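Local structure of CRISPR-associated protein, Cse1 family (Acidimicrobium ferrooxidans, 4H3T) at residues 233-242 / 252-261; 327-336 / 399-409. The protein is a Cse1-family protein, probably the large subunit of a type I-E CRISPR Cascade complex that helps recognise foreign DNA. The protein carries 1 engineered substitution. One frame throughout, in Å; residues are numbered along the deposited sequence.

Interaction 1. Residues 233-242 / 252-261; sequences DVPAWERDPL and DGVCDLFTWQ
Asp233 lays its carboxylate against the first turn of helix 254-257, binding that turn's backbone N-H groups much as a helix-capping side chain would, but from a separate loop. OD2 takes Cys255 N at 2.8 Å and OD1 takes Asp256 N at 3.1 Å, both on the syn side, so the two bonds fix the rotation of the group. With CG anti to the backbone N (chi1 165°), the carboxylate reaches across Gly253, the N-cap residue. Farther along, Arg239 doubles back on the same helix start. Its NH1 meets Asp252 OD2 at 2.7 Å in the guanidinium plane, while Asp256 OD1 sits over the centre of one guanidinium face, the two planes stacked 4° apart; this is a long salt bridge through charge alone, with no N-H pointing at the oxygen. NH2 also bonds Val234 O in its own loop, so bonds on two sides fix how the guanidinium is turned. Past the helical turn, the Thr259 hydroxyl joins both segments: OG1 gives its proton to Cys255 O at 2.7 Å and accepts Ala236 N at 3.0 Å. Farther out, Arg249 pairs with Asp256 OD2. Beside Thr259, Trp237 is held through NE1 by Tyr94, and its CZ3 comes obliquely to Thr259 CG2 at 3.5 Å.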
ATOM      1  N   ASP A 233       9.235  12.827  20.087  1.00 52.44           N
ATOM      2  CA  ASP A 233       9.193  11.665  19.164  1.00 50.80           C
ATOM      3  C   ASP A 233      10.238  11.875  18.072  1.00 52.32           C
ATOM      4  O   ASP A 233      10.029  12.672  17.183  1.00 50.53           O
ATOM      5  CB  ASP A 233       7.778  11.512  18.598  1.00 50.35           C
ATOM      6  CG  ASP A 233       7.683  10.603  17.391  1.00 50.49           C
ATOM      7  OD1 ASP A 233       8.388   9.557  17.366  1.00 47.89           O
ATOM      8  OD2 ASP A 233       6.911  10.933  16.471  1.00 51.47           O
ATOM      9  N   VAL A 234      11.390  11.209  18.177  1.00 51.53           N
ATOM     10  CA  VAL A 234      12.480  11.480  17.260  1.00 49.58           C
ATOM     11  C   VAL A 234      12.787  10.258  16.341  1.00 48.03           C
ATOM     12  O   VAL A 234      12.643   9.108  16.712  1.00 46.14           O
ATOM     13  CB  VAL A 234      13.755  12.015  17.999  1.00 53.16           C
ATOM     14  CG1 VAL A 234      13.414  13.241  18.853  1.00 55.77           C
ATOM     15  CG2 VAL A 234      14.441  10.956  18.845  1.00 52.29           C
ATOM     16  N   PRO A 235      13.272  10.542  15.145  1.00 43.03           N
ATOM     17  CA  PRO A 235      13.588   9.461  14.205  1.00 41.16           C
ATOM     18  C   PRO A 235      14.915   8.772  14.541  1.00 46.05           C
ATOM     19  O   PRO A 235      15.695   9.268  15.351  1.00 45.27           O
ATOM     20  CB  PRO A 235      13.650  10.193  12.868  1.00 41.58           C
ATOM     21  CG  PRO A 235      14.096  11.542  13.219  1.00 46.75           C
ATOM     22  CD  PRO A 235      13.483  11.863  14.510  1.00 44.02           C
ATOM     23  N   ALA A 236      15.174   7.672  13.855  1.00 43.35           N
ATOM     24  CA  ALA A 236      16.314   6.806  14.097  1.00 44.01           C
ATOM     25  C   ALA A 236      17.672   7.539  14.050  1.00 47.60           C
ATOM     26  O   ALA A 236      18.539   7.231  14.876  1.00 45.25           O
ATOM     27  CB  ALA A 236      16.312   5.638  13.129  1.00 42.89           C
ATOM     28  N   TRP A 237      17.838   8.469  13.119  1.00 45.39           N
ATOM     29  CA  TRP A 237      19.098   9.220  12.948  1.00 46.68           C
ATOM     30  C   TRP A 237      19.303  10.272  14.026  1.00 51.53           C
ATOM     31  O   TRP A 237      20.398  10.777  14.095  1.00 55.37           O
ATOM     32  CB  TRP A 237      19.230   9.873  11.555  1.00 44.81           C
ATOM     33  CG  TRP A 237      18.151  10.831  11.244  1.00 44.76           C
ATOM     34  CD1 TRP A 237      17.994  12.104  11.729  1.00 46.44           C
ATOM     35  CD2 TRP A 237      16.969  10.527  10.506  1.00 43.83           C
ATOM     36  NE1 TRP A 237      16.861  12.650  11.219  1.00 45.88           N
ATOM     37  CE2 TRP A 237      16.172  11.683  10.513  1.00 46.17           C
ATOM     38  CE3 TRP A 237      16.535   9.408   9.788  1.00 43.41           C
ATOM     39  CZ2 TRP A 237      14.944  11.732   9.869  1.00 44.45           C
ATOM     40  CZ3 TRP A 237      15.312   9.464   9.157  1.00 44.02           C
ATOM     41  CH2 TRP A 237      14.564  10.648   9.149  1.00 44.34           C
ATOM     42  N   GLU A 238      18.315  10.573  14.893  1.00 46.00           N
ATOM     43  CA  GLU A 238      18.510  11.441  16.050  1.00 47.05           C
ATOM     44  C   GLU A 238      18.770  10.601  17.247  1.00 52.07           C
ATOM     45  O   GLU A 238      19.164  11.119  18.250  1.00 53.36           O
ATOM     46  CB  GLU A 238      17.297  12.359  16.311  1.00 48.92           C
ATOM     47  CG  GLU A 238      17.112  13.381  15.204  1.00 51.13           C
ATOM     48  CD  GLU A 238      16.110  14.446  15.557  1.00 46.41           C
ATOM     49  OE1 GLU A 238      15.995  14.795  16.747  1.00 50.80           O
ATOM     50  OE2 GLU A 238      15.423  14.930  14.634  1.00 47.91           O
ATOM     51  N   ARG A 239      18.517   9.301  17.184  1.00 49.87           N
ATOM     52  CA  ARG A 239      18.759   8.428  18.340  1.00 50.94           C
ATOM     53  C   ARG A 239      20.210   7.916  18.301  1.00 52.76           C
ATOM     54  O   ARG A 239      20.919   8.051  17.301  1.00 49.78           O
ATOM     55  CB  ARG A 239      17.718   7.277  18.304  1.00 53.30           C
ATOM     56  CG  ARG A 239      16.289   7.812  18.382  1.00 54.63           C
ATOM     57  CD  ARG A 239      15.218   6.830  17.822  1.00 61.68           C
ATOM     58  NE  ARG A 239      14.594   6.133  18.933  1.00 75.33           N
ATOM     59  CZ  ARG A 239      13.500   6.514  19.581  1.00 74.36           C
ATOM     60  NH1 ARG A 239      13.062   5.816  20.613  1.00 66.96           N
ATOM     61  NH2 ARG A 239      12.811   7.570  19.173  1.00 63.01           N
ATOM     62  N   ASP A 240      20.655   7.374  19.396  1.00 49.64           N
ATOM     63  CA  ASP A 240      21.953   6.726  19.426  1.00 51.01           C
ATOM     64  C   ASP A 240      22.002   5.612  18.364  1.00 52.07           C
ATOM     65  O   ASP A 240      21.000   4.889  18.196  1.00 52.53           O
ATOM     66  CB  ASP A 240      22.215   6.073  20.772  1.00 54.54           C
ATOM     67  CG  ASP A 240      22.405   7.027  21.926  1.00 69.60           C
ATOM     68  OD1 ASP A 240      22.727   8.209  21.672  1.00 70.05           O
ATOM     69  OD2 ASP A 240      22.194   6.602  23.072  1.00 74.61           O
ATOM     70  N   PRO A 241      23.123   5.486  17.668  1.00 46.65           N
ATOM     71  CA  PRO A 241      23.243   4.411  16.690  1.00 46.73           C
ATOM     72  C   PRO A 241      23.059   3.051  17.358  1.00 49.56           C
ATOM     73  O   PRO A 241      23.452   2.860  18.509  1.00 48.23           O
ATOM     74  CB  PRO A 241      24.682   4.562  16.140  1.00 48.85           C
ATOM     75  CG  PRO A 241      25.363   5.465  17.092  1.00 56.72           C
ATOM     76  CD  PRO A 241      24.366   6.282  17.772  1.00 52.09           C
ATOM     77  N   LEU A 242      22.540   2.103  16.608  1.00 45.47           N
ATOM     78  CA  LEU A 242      22.280   0.758  17.113  1.00 44.80           C
ATOM     79  C   LEU A 242      23.470  -0.217  16.887  1.00 49.67           C
ATOM     80  O   LEU A 242      24.447   0.086  16.218  1.00 50.84           O
ATOM     81  CB  LEU A 242      21.004   0.243  16.449  1.00 42.45           C
ATOM     82  CG  LEU A 242      19.770   1.128  16.728  1.00 46.81           C
ATOM     83  CD1 LEU A 242      18.538   0.615  16.070  1.00 48.14           C
ATOM     84  CD2 LEU A 242      19.495   1.269  18.224  1.00 53.34           C
ATOM     85  N   ASP A 252       7.662   5.327  19.985  1.00 49.18           N
ATOM     86  CA  ASP A 252       7.343   6.524  20.761  1.00 52.97           C
ATOM     87  C   ASP A 252       6.332   7.417  20.049  1.00 54.56           C
ATOM     88  O   ASP A 252       5.711   8.269  20.654  1.00 54.02           O
ATOM     89  CB  ASP A 252       8.615   7.327  21.024  1.00 55.38           C
ATOM     90  CG  ASP A 252       9.640   6.584  21.866  1.00 65.75           C
ATOM     91  OD1 ASP A 252       9.242   5.614  22.591  1.00 67.46           O
ATOM     92  OD2 ASP A 252      10.842   6.931  21.777  1.00 66.52           O
ATOM     93  N   GLY A 253       6.282   7.280  18.749  1.00 48.24           N
ATOM     94  CA  GLY A 253       5.425   8.066  17.878  1.00 47.51           C
ATOM     95  C   GLY A 253       5.751   7.783  16.425  1.00 46.86           C
ATOM     96  O   GLY A 253       6.529   6.851  16.093  1.00 44.34           O
ATOM     97  N   VAL A 254       5.218   8.629  15.555  1.00 42.13           N
ATOM     98  CA  VAL A 254       5.371   8.420  14.113  1.00 41.76           C
ATOM     99  C   VAL A 254       6.772   8.609  13.596  1.00 42.95           C
ATOM    100  O   VAL A 254       7.143   7.886  12.674  1.00 40.77           O
ATOM    101  CB  VAL A 254       4.422   9.257  13.239  1.00 46.70           C
ATOM    102  CG1 VAL A 254       3.008   8.693  13.298  1.00 46.80           C
ATOM    103  CG2 VAL A 254       4.449  10.741  13.604  1.00 48.11           C
ATOM    104  N   CYS A 255       7.549   9.560  14.123  1.00 39.02           N
ATOM    105  CA  CYS A 255       8.936   9.742  13.636  1.00 40.38           C
ATOM    106  C   CYS A 255       9.762   8.516  13.909  1.00 42.69           C
ATOM    107  O   CYS A 255      10.589   8.169  13.075  1.00 42.71           O
ATOM    108  CB  CYS A 255       9.617  10.961  14.210  1.00 42.43           C
ATOM    109  SG  CYS A 255       8.807  12.525  13.783  1.00 48.79           S
ATOM    110  N   ASP A 256       9.563   7.894  15.091  1.00 40.29           N
ATOM    111  CA  ASP A 256      10.245   6.664  15.502  1.00 39.15           C
ATOM    112  C   ASP A 256       9.760   5.501  14.569  1.00 40.14           C
ATOM    113  O   ASP A 256      10.561   4.865  13.892  1.00 39.69           O
ATOM    114  CB  ASP A 256       9.917   6.419  16.992  1.00 41.17           C
ATOM    115  CG  ASP A 256      10.589   5.261  17.652  1.00 47.86           C
ATOM    116  OD1 ASP A 256      11.642   4.798  17.128  1.00 46.04           O
ATOM    117  OD2 ASP A 256      10.064   4.793  18.700  1.00 48.16           O
ATOM    118  N   LEU A 257       8.447   5.340  14.421  1.00 39.37           N
ATOM    119  CA  LEU A 257       7.891   4.247  13.641  1.00 40.01           C
ATOM    120  C   LEU A 257       8.210   4.343  12.171  1.00 41.96           C
ATOM    121  O   LEU A 257       8.602   3.346  11.566  1.00 39.29           O
ATOM    122  CB  LEU A 257       6.398   4.143  13.819  1.00 39.55           C
ATOM    123  CG  LEU A 257       5.674   2.977  13.078  1.00 39.95           C
ATOM    124  CD1 LEU A 257       6.289   1.596  13.419  1.00 41.40           C
ATOM    125  CD2 LEU A 257       4.195   3.042  13.421  1.00 39.42           C
ATOM    126  N   PHE A 258       8.046   5.527  11.609  1.00 38.74           N
ATOM    127  CA  PHE A 258       8.348   5.766  10.217  1.00 37.52           C
ATOM    128  C   PHE A 258       9.850   5.545   9.817  1.00 42.49           C
ATOM    129  O   PHE A 258      10.116   5.471   8.643  1.00 39.80           O
ATOM    130  CB  PHE A 258       7.931   7.155   9.810  1.00 37.09           C
ATOM    131  CG  PHE A 258       6.446   7.461   9.726  1.00 37.13           C
ATOM    132  CD1 PHE A 258       5.493   6.505  10.056  1.00 37.70           C
ATOM    133  CD2 PHE A 258       6.014   8.697   9.322  1.00 39.84           C
ATOM    134  CE1 PHE A 258       4.110   6.820  10.015  1.00 40.36           C
ATOM    135  CE2 PHE A 258       4.657   9.037   9.334  1.00 42.04           C
ATOM    136  CZ  PHE A 258       3.707   8.054   9.547  1.00 41.69           C
ATOM    137  N   THR A 259      10.795   5.472  10.778  1.00 41.38           N
ATOM    138  CA  THR A 259      12.200   5.254  10.510  1.00 39.21           C
ATOM    139  C   THR A 259      12.706   4.015  11.236  1.00 41.86           C
ATOM    140  O   THR A 259      13.893   3.900  11.510  1.00 37.77           O
ATOM    141  CB  THR A 259      12.954   6.500  10.953  1.00 37.67           C
ATOM    142  OG1 THR A 259      12.805   6.710  12.374  1.00 40.24           O
ATOM    143  CG2 THR A 259      12.513   7.728  10.196  1.00 36.50           C
ATOM    144  N   TRP A 260      11.809   3.071  11.516  1.00 37.91           N
ATOM    145  CA  TRP A 260      12.108   1.925  12.358  1.00 36.17           C
ATOM    146  C   TRP A 260      13.257   1.096  11.833  1.00 39.22           C
ATOM    147  O   TRP A 260      13.238   0.686  10.674  1.00 37.95           O
ATOM    148  CB  TRP A 260      10.842   1.031  12.471  1.00 35.84           C
ATOM    149  CG  TRP A 260      10.882   0.062  13.596  1.00 37.16           C
ATOM    150  CD1 TRP A 260      11.075  -1.283  13.519  1.00 39.40           C
ATOM    151  CD2 TRP A 260      10.648   0.361  14.972  1.00 38.36           C
ATOM    152  NE1 TRP A 260      10.946  -1.847  14.764  1.00 41.66           N
ATOM    153  CE2 TRP A 260      10.679  -0.860  15.677  1.00 43.53           C
ATOM    154  CE3 TRP A 260      10.310   1.522  15.667  1.00 41.63           C
ATOM    155  CZ2 TRP A 260      10.358  -0.944  17.032  1.00 45.10           C
ATOM    156  CZ3 TRP A 260       9.984   1.431  17.006  1.00 43.88           C
ATOM    157  CH2 TRP A 260      10.044   0.215  17.682  1.00 44.38           C
ATOM    158  N   GLN A 261      14.231   0.846  12.677  1.00 36.40           N
ATOM    159  CA  GLN A 261      15.335  -0.046  12.365  1.00 38.41           C
ATOM    160  C   GLN A 261      14.882  -1.465  12.610  1.00 39.80           C
ATOM    161  O   GLN A 261      15.320  -2.146  13.559  1.00 38.43           O
ATOM    162  CB  GLN A 261      16.584   0.348  13.173  1.00 40.43           C
ATOM    163  CG  GLN A 261      16.980   1.809  12.982  1.00 38.66           C
ATOM    164  CD  GLN A 261      17.424   2.100  11.577  1.00 40.52           C
ATOM    165  OE1 GLN A 261      18.536   1.795  11.188  1.00 38.75           O
ATOM    166  NE2 GLN A 261      16.541   2.632  10.781  1.00 37.30           N
TER

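Interaction 2. Residues 327-336 / 399-409; sequences WRGLSSVLAL and ATVAIDAVTFA
Ile403 pushes the tip of its side chain into the start of helix 330-334, the tight spot in an apolar helix-helix contact whose segment axes run roughly antiparallel (154°) and come within 10.5 Å. Its CD1 lies 3.4 Å from Ser331 N and 3.7 Å from Leu330 CG, touching backbone as well as side chain. Leu330, its CG anti to the backbone N (chi1 180°), crosses Ile403 obliquely and sets CD2 3.7 Å from Ala402 CB; the small alanine lets the leucine come close to the helix. Val406 turns both methyls to the carbonyls of the preceding 3-10 segment: CG2 lies 3.5 Å from Trp327 O, while CG1 reaches toward Arg328 O. Shortening Val406 to alanine removes both methyls and is likely to open a gap between these carbonyls and the indole edge. Away from Ile403, Leu330 and Ala402 the fit slackens in both directions. At the indole rim, Trp327 CE3 is 4.1 Å from Val406 CG2; at the other end Leu334 CD1 stands 4.2 Å from Ala399 CB, and the exposed Leu336 reaches the same methyl through CD1 at 4.3 Å. Helix 445-473 backs the tight part: Tyr467 stacks on Trp327 and touches Leu330 and Val406, and Asp464 accepts from Trp327 NE1. Helices 481-504 and 511-532 also pack against helix 397-415, in a bundle consistent with the C-terminal four-helix bundle of Cse1 proteins, and the short helix 330-334 meets it here.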
ATOM      1  N   TRP A 327     -10.721  -1.005  -6.285  1.00 39.75           N
ATOM      2  CA  TRP A 327     -12.121  -0.628  -5.951  1.00 37.94           C
ATOM      3  C   TRP A 327     -13.035  -1.804  -5.580  1.00 40.30           C
ATOM      4  O   TRP A 327     -14.038  -1.609  -4.888  1.00 39.29           O
ATOM      5  CB  TRP A 327     -12.749   0.181  -7.093  1.00 37.69           C
ATOM      6  CG  TRP A 327     -12.673  -0.447  -8.454  1.00 37.64           C
ATOM      7  CD1 TRP A 327     -11.669  -0.318  -9.366  1.00 39.87           C
ATOM      8  CD2 TRP A 327     -13.586  -1.413  -8.996  1.00 38.08           C
ATOM      9  NE1 TRP A 327     -11.918  -1.103 -10.458  1.00 39.61           N
ATOM     10  CE2 TRP A 327     -13.092  -1.785 -10.265  1.00 41.67           C
ATOM     11  CE3 TRP A 327     -14.872  -1.856  -8.611  1.00 39.85           C
ATOM     12  CZ2 TRP A 327     -13.793  -2.671 -11.114  1.00 41.78           C
ATOM     13  CZ3 TRP A 327     -15.565  -2.716  -9.451  1.00 41.06           C
ATOM     14  CH2 TRP A 327     -15.050  -3.061 -10.714  1.00 41.00           C
ATOM     15  N   ARG A 328     -12.667  -3.054  -5.959  1.00 37.64           N
ATOM     16  CA  ARG A 328     -13.435  -4.206  -5.538  1.00 37.35           C
ATOM     17  C   ARG A 328     -13.362  -4.377  -3.987  1.00 42.30           C
ATOM     18  O   ARG A 328     -14.243  -4.988  -3.419  1.00 43.83           O
ATOM     19  CB  ARG A 328     -12.988  -5.461  -6.294  1.00 37.00           C
ATOM     20  CG  ARG A 328     -13.455  -5.456  -7.721  1.00 38.59           C
ATOM     21  CD  ARG A 328     -12.732  -6.466  -8.579  1.00 35.72           C
ATOM     22  NE  ARG A 328     -12.948  -7.844  -8.192  1.00 38.35           N
ATOM     23  CZ  ARG A 328     -12.412  -8.884  -8.805  1.00 44.52           C
ATOM     24  NH1 ARG A 328     -11.556  -8.708  -9.812  1.00 39.54           N
ATOM     25  NH2 ARG A 328     -12.682 -10.108  -8.393  1.00 40.13           N
ATOM     26  N   GLY A 329     -12.322  -3.855  -3.346  1.00 42.00           N
ATOM     27  CA  GLY A 329     -12.166  -3.893  -1.904  1.00 42.50           C
ATOM     28  C   GLY A 329     -12.429  -2.512  -1.297  1.00 49.05           C
ATOM     29  O   GLY A 329     -11.856  -2.182  -0.267  1.00 46.02           O
ATOM     30  N   LEU A 330     -13.271  -1.654  -1.944  1.00 43.58           N
ATOM     31  CA  LEU A 330     -13.524  -0.306  -1.406  1.00 42.68           C
ATOM     32  C   LEU A 330     -14.055  -0.348   0.057  1.00 45.31           C
ATOM     33  O   LEU A 330     -13.661   0.465   0.888  1.00 43.16           O
ATOM     34  CB  LEU A 330     -14.544   0.410  -2.297  1.00 43.09           C
ATOM     35  CG  LEU A 330     -14.921   1.857  -1.854  1.00 48.28           C
ATOM     36  CD1 LEU A 330     -13.739   2.722  -1.751  1.00 46.58           C
ATOM     37  CD2 LEU A 330     -15.905   2.459  -2.832  1.00 49.05           C
ATOM     38  N   SER A 331     -14.861  -1.328   0.392  1.00 44.01           N
ATOM     39  CA  SER A 331     -15.403  -1.460   1.758  1.00 46.19           C
ATOM     40  C   SER A 331     -14.270  -1.710   2.788  1.00 50.27           C
ATOM     41  O   SER A 331     -14.400  -1.198   3.906  1.00 54.76           O
ATOM     42  CB  SER A 331     -16.477  -2.574   1.845  1.00 51.07           C
ATOM     43  OG  SER A 331     -15.802  -3.781   1.532  1.00 70.29           O
ATOM     44  N   SER A 332     -13.126  -2.280   2.389  1.00 48.84           N
ATOM     45  CA  SER A 332     -11.982  -2.489   3.300  1.00 51.13           C
ATOM     46  C   SER A 332     -11.143  -1.182   3.461  1.00 53.53           C
ATOM     47  O   SER A 332     -10.382  -1.058   4.422  1.00 56.66           O
ATOM     48  CB  SER A 332     -11.098  -3.678   2.872  1.00 57.04           C
ATOM     49  OG  SER A 332     -10.268  -3.479   1.723  1.00 70.42           O
ATOM     50  N   VAL A 333     -11.299  -0.217   2.547  1.00 45.91           N
ATOM     51  CA  VAL A 333     -10.678   1.095   2.613  1.00 44.54           C
ATOM     52  C   VAL A 333     -11.529   1.966   3.513  1.00 46.58           C
ATOM     53  O   VAL A 333     -11.033   2.636   4.404  1.00 49.01           O
ATOM     54  CB  VAL A 333     -10.480   1.737   1.191  1.00 50.38           C
ATOM     55  CG1 VAL A 333      -9.825   3.122   1.294  1.00 51.64           C
ATOM     56  CG2 VAL A 333      -9.630   0.852   0.303  1.00 51.75           C
ATOM     57  N   LEU A 334     -12.785   2.039   3.227  1.00 44.08           N
ATOM     58  CA  LEU A 334     -13.726   2.885   3.994  1.00 43.76           C
ATOM     59  C   LEU A 334     -14.052   2.333   5.398  1.00 49.23           C
ATOM     60  O   LEU A 334     -14.386   3.120   6.283  1.00 48.07           O
ATOM     61  CB  LEU A 334     -14.985   3.076   3.180  1.00 44.28           C
ATOM     62  CG  LEU A 334     -14.782   3.720   1.794  1.00 48.51           C
ATOM     63  CD1 LEU A 334     -16.107   3.951   1.121  1.00 50.47           C
ATOM     64  CD2 LEU A 334     -14.047   4.988   1.888  1.00 48.82           C
ATOM     65  N   ALA A 335     -13.832   1.016   5.625  1.00 45.40           N
ATOM     66  CA  ALA A 335     -13.931   0.353   6.915  1.00 45.25           C
ATOM     67  C   ALA A 335     -15.279   0.715   7.574  1.00 53.32           C
ATOM     68  O   ALA A 335     -15.296   1.263   8.663  1.00 53.69           O
ATOM     69  CB  ALA A 335     -12.757   0.818   7.791  1.00 44.75           C
ATOM     70  N   LEU A 336     -16.377   0.519   6.875  1.00 56.92           N
ATOM     71  CA  LEU A 336     -17.680   0.971   7.375  1.00 60.35           C
ATOM     72  C   LEU A 336     -18.395  -0.073   8.262  1.00 65.94           C
ATOM     73  O   LEU A 336     -19.333   0.314   8.966  1.00 65.16           O
ATOM     74  CB  LEU A 336     -18.579   1.390   6.221  1.00 62.08           C
ATOM     75  CG  LEU A 336     -18.117   2.625   5.447  1.00 67.39           C
ATOM     76  CD1 LEU A 336     -19.011   2.876   4.237  1.00 68.81           C
ATOM     77  CD2 LEU A 336     -18.132   3.845   6.323  1.00 71.30           C
ATOM     78  N   ALA A 399     -20.702   7.531  -0.126  1.00 46.17           N
ATOM     79  CA  ALA A 399     -20.049   6.256   0.168  1.00 45.87           C
ATOM     80  C   ALA A 399     -21.010   5.079  -0.119  1.00 48.50           C
ATOM     81  O   ALA A 399     -20.630   4.079  -0.733  1.00 47.08           O
ATOM     82  CB  ALA A 399     -19.602   6.226   1.613  1.00 46.83           C
ATOM     83  N   THR A 400     -22.278   5.244   0.244  1.00 45.99           N
ATOM     84  CA  THR A 400     -23.287   4.202   0.039  1.00 46.38           C
ATOM     85  C   THR A 400     -23.476   3.892  -1.465  1.00 47.95           C
ATOM     86  O   THR A 400     -23.505   2.705  -1.844  1.00 45.86           O
ATOM     87  CB  THR A 400     -24.612   4.595   0.708  1.00 50.27           C
ATOM     88  OG1 THR A 400     -24.342   4.747   2.103  1.00 52.96           O
ATOM     89  CG2 THR A 400     -25.737   3.534   0.516  1.00 49.38           C
ATOM     90  N   VAL A 401     -23.593   4.921  -2.316  1.00 46.67           N
ATOM     91  CA  VAL A 401     -23.734   4.660  -3.763  1.00 48.66           C
ATOM     92  C   VAL A 401     -22.429   4.026  -4.294  1.00 48.44           C
ATOM     93  O   VAL A 401     -22.478   3.113  -5.147  1.00 46.64           O
ATOM     94  CB  VAL A 401     -24.177   5.907  -4.595  1.00 56.13           C
ATOM     95  CG1 VAL A 401     -23.099   6.977  -4.683  1.00 57.85           C
ATOM     96  CG2 VAL A 401     -24.624   5.498  -5.988  1.00 56.59           C
ATOM     97  N   ALA A 402     -21.256   4.506  -3.824  1.00 44.38           N
ATOM     98  CA  ALA A 402     -19.978   3.898  -4.279  1.00 41.85           C
ATOM     99  C   ALA A 402     -19.894   2.396  -3.921  1.00 44.77           C
ATOM    100  O   ALA A 402     -19.528   1.591  -4.763  1.00 41.92           O
ATOM    101  CB  ALA A 402     -18.807   4.610  -3.694  1.00 41.81           C
ATOM    102  N   ILE A 403     -20.194   2.042  -2.668  1.00 44.74           N
ATOM    103  CA  ILE A 403     -20.187   0.636  -2.214  1.00 45.39           C
ATOM    104  C   ILE A 403     -21.276  -0.173  -2.947  1.00 46.92           C
ATOM    105  O   ILE A 403     -21.014  -1.282  -3.410  1.00 43.94           O
ATOM    106  CB  ILE A 403     -20.369   0.570  -0.671  1.00 49.87           C
ATOM    107  CG1 ILE A 403     -19.122   1.185   0.048  1.00 51.45           C
ATOM    108  CG2 ILE A 403     -20.611  -0.856  -0.201  1.00 50.09           C
ATOM    109  CD1 ILE A 403     -17.813   0.385  -0.076  1.00 59.08           C
ATOM    110  N   ASP A 404     -22.477   0.380  -3.063  1.00 43.65           N
ATOM    111  CA  ASP A 404     -23.577  -0.309  -3.735  1.00 43.11           C
ATOM    112  C   ASP A 404     -23.271  -0.587  -5.202  1.00 44.79           C
ATOM    113  O   ASP A 404     -23.780  -1.557  -5.761  1.00 40.71           O
ATOM    114  CB  ASP A 404     -24.877   0.457  -3.635  1.00 44.59           C
ATOM    115  CG  ASP A 404     -25.481   0.491  -2.261  1.00 52.74           C
ATOM    116  OD1 ASP A 404     -24.974  -0.217  -1.378  1.00 52.53           O
ATOM    117  OD2 ASP A 404     -26.441   1.264  -2.060  1.00 52.34           O
ATOM    118  N   ALA A 405     -22.530   0.295  -5.830  1.00 42.05           N
ATOM    119  CA  ALA A 405     -22.131   0.150  -7.243  1.00 41.04           C
ATOM    120  C   ALA A 405     -21.174  -1.021  -7.408  1.00 42.99           C
ATOM    121  O   ALA A 405     -21.240  -1.739  -8.415  1.00 40.53           O
ATOM    122  CB  ALA A 405     -21.488   1.435  -7.754  1.00 41.21           C
ATOM    123  N   VAL A 406     -20.298  -1.223  -6.426  1.00 42.44           N
ATOM    124  CA  VAL A 406     -19.383  -2.366  -6.401  1.00 41.14           C
ATOM    125  C   VAL A 406     -20.225  -3.665  -6.245  1.00 40.87           C
ATOM    126  O   VAL A 406     -20.006  -4.628  -6.945  1.00 37.89           O
ATOM    127  CB  VAL A 406     -18.308  -2.246  -5.272  1.00 42.61           C
ATOM    128  CG1 VAL A 406     -17.464  -3.514  -5.201  1.00 42.39           C
ATOM    129  CG2 VAL A 406     -17.415  -1.055  -5.525  1.00 42.33           C
ATOM    130  N   THR A 407     -21.192  -3.653  -5.327  1.00 38.91           N
ATOM    131  CA  THR A 407     -22.096  -4.807  -5.096  1.00 38.82           C
ATOM    132  C   THR A 407     -22.881  -5.174  -6.372  1.00 44.97           C
ATOM    133  O   THR A 407     -23.038  -6.359  -6.674  1.00 42.90           O
ATOM    134  CB  THR A 407     -23.086  -4.517  -3.976  1.00 45.98           C
ATOM    135  OG1 THR A 407     -22.336  -4.177  -2.805  1.00 45.94           O
ATOM    136  CG2 THR A 407     -24.013  -5.714  -3.694  1.00 44.34           C
ATOM    137  N   PHE A 408     -23.370  -4.176  -7.101  1.00 43.45           N
ATOM    138  CA  PHE A 408     -24.070  -4.416  -8.347  1.00 41.78           C
ATOM    139  C   PHE A 408     -23.134  -5.049  -9.383  1.00 44.11           C
ATOM    140  O   PHE A 408     -23.527  -6.016 -10.054  1.00 42.15           O
ATOM    141  CB  PHE A 408     -24.735  -3.134  -8.897  1.00 43.51           C
ATOM    142  CG  PHE A 408     -25.592  -3.430 -10.101  1.00 43.50           C
ATOM    143  CD1 PHE A 408     -26.609  -4.360 -10.031  1.00 46.73           C
ATOM    144  CD2 PHE A 408     -25.308  -2.867 -11.335  1.00 44.93           C
ATOM    145  CE1 PHE A 408     -27.333  -4.706 -11.165  1.00 47.18           C
ATOM    146  CE2 PHE A 408     -26.132  -3.102 -12.428  1.00 45.99           C
ATOM    147  CZ  PHE A 408     -27.106  -4.061 -12.351  1.00 47.09           C
ATOM    148  N   ALA A 409     -21.916  -4.546  -9.516  1.00 41.67           N
ATOM    149  CA  ALA A 409     -20.930  -5.169 -10.417  1.00 40.85           C
ATOM    150  C   ALA A 409     -20.720  -6.675 -10.049  1.00 40.88           C
ATOM    151  O   ALA A 409     -20.609  -7.519 -10.936  1.00 37.48           O
ATOM    152  CB  ALA A 409     -19.610  -4.429 -10.369  1.00 42.12           C
TER

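Interactions 1 and 2 lie on opposite sides of the chain's centre, about 36 Å apart between centres and about 17 Å between nearest atoms, and share no helix or strand. Both are partly buried, but their chemistry differs. Interaction 1 joins neighbouring pieces of chain, a loop and a short helix only ten residues on, largely through charged and polar groups with a smaller apolar fringe, and with helix 52-68 and strand 275-289 close by. Interaction 2 brings together segments 63 residues apart, almost wholly through methyl groups and an indole edge, beside helix 445-473. Accordingly, directed bonds set the fit in 233-242 / 252-261, whereas shape does so in 327-336 / 399-409.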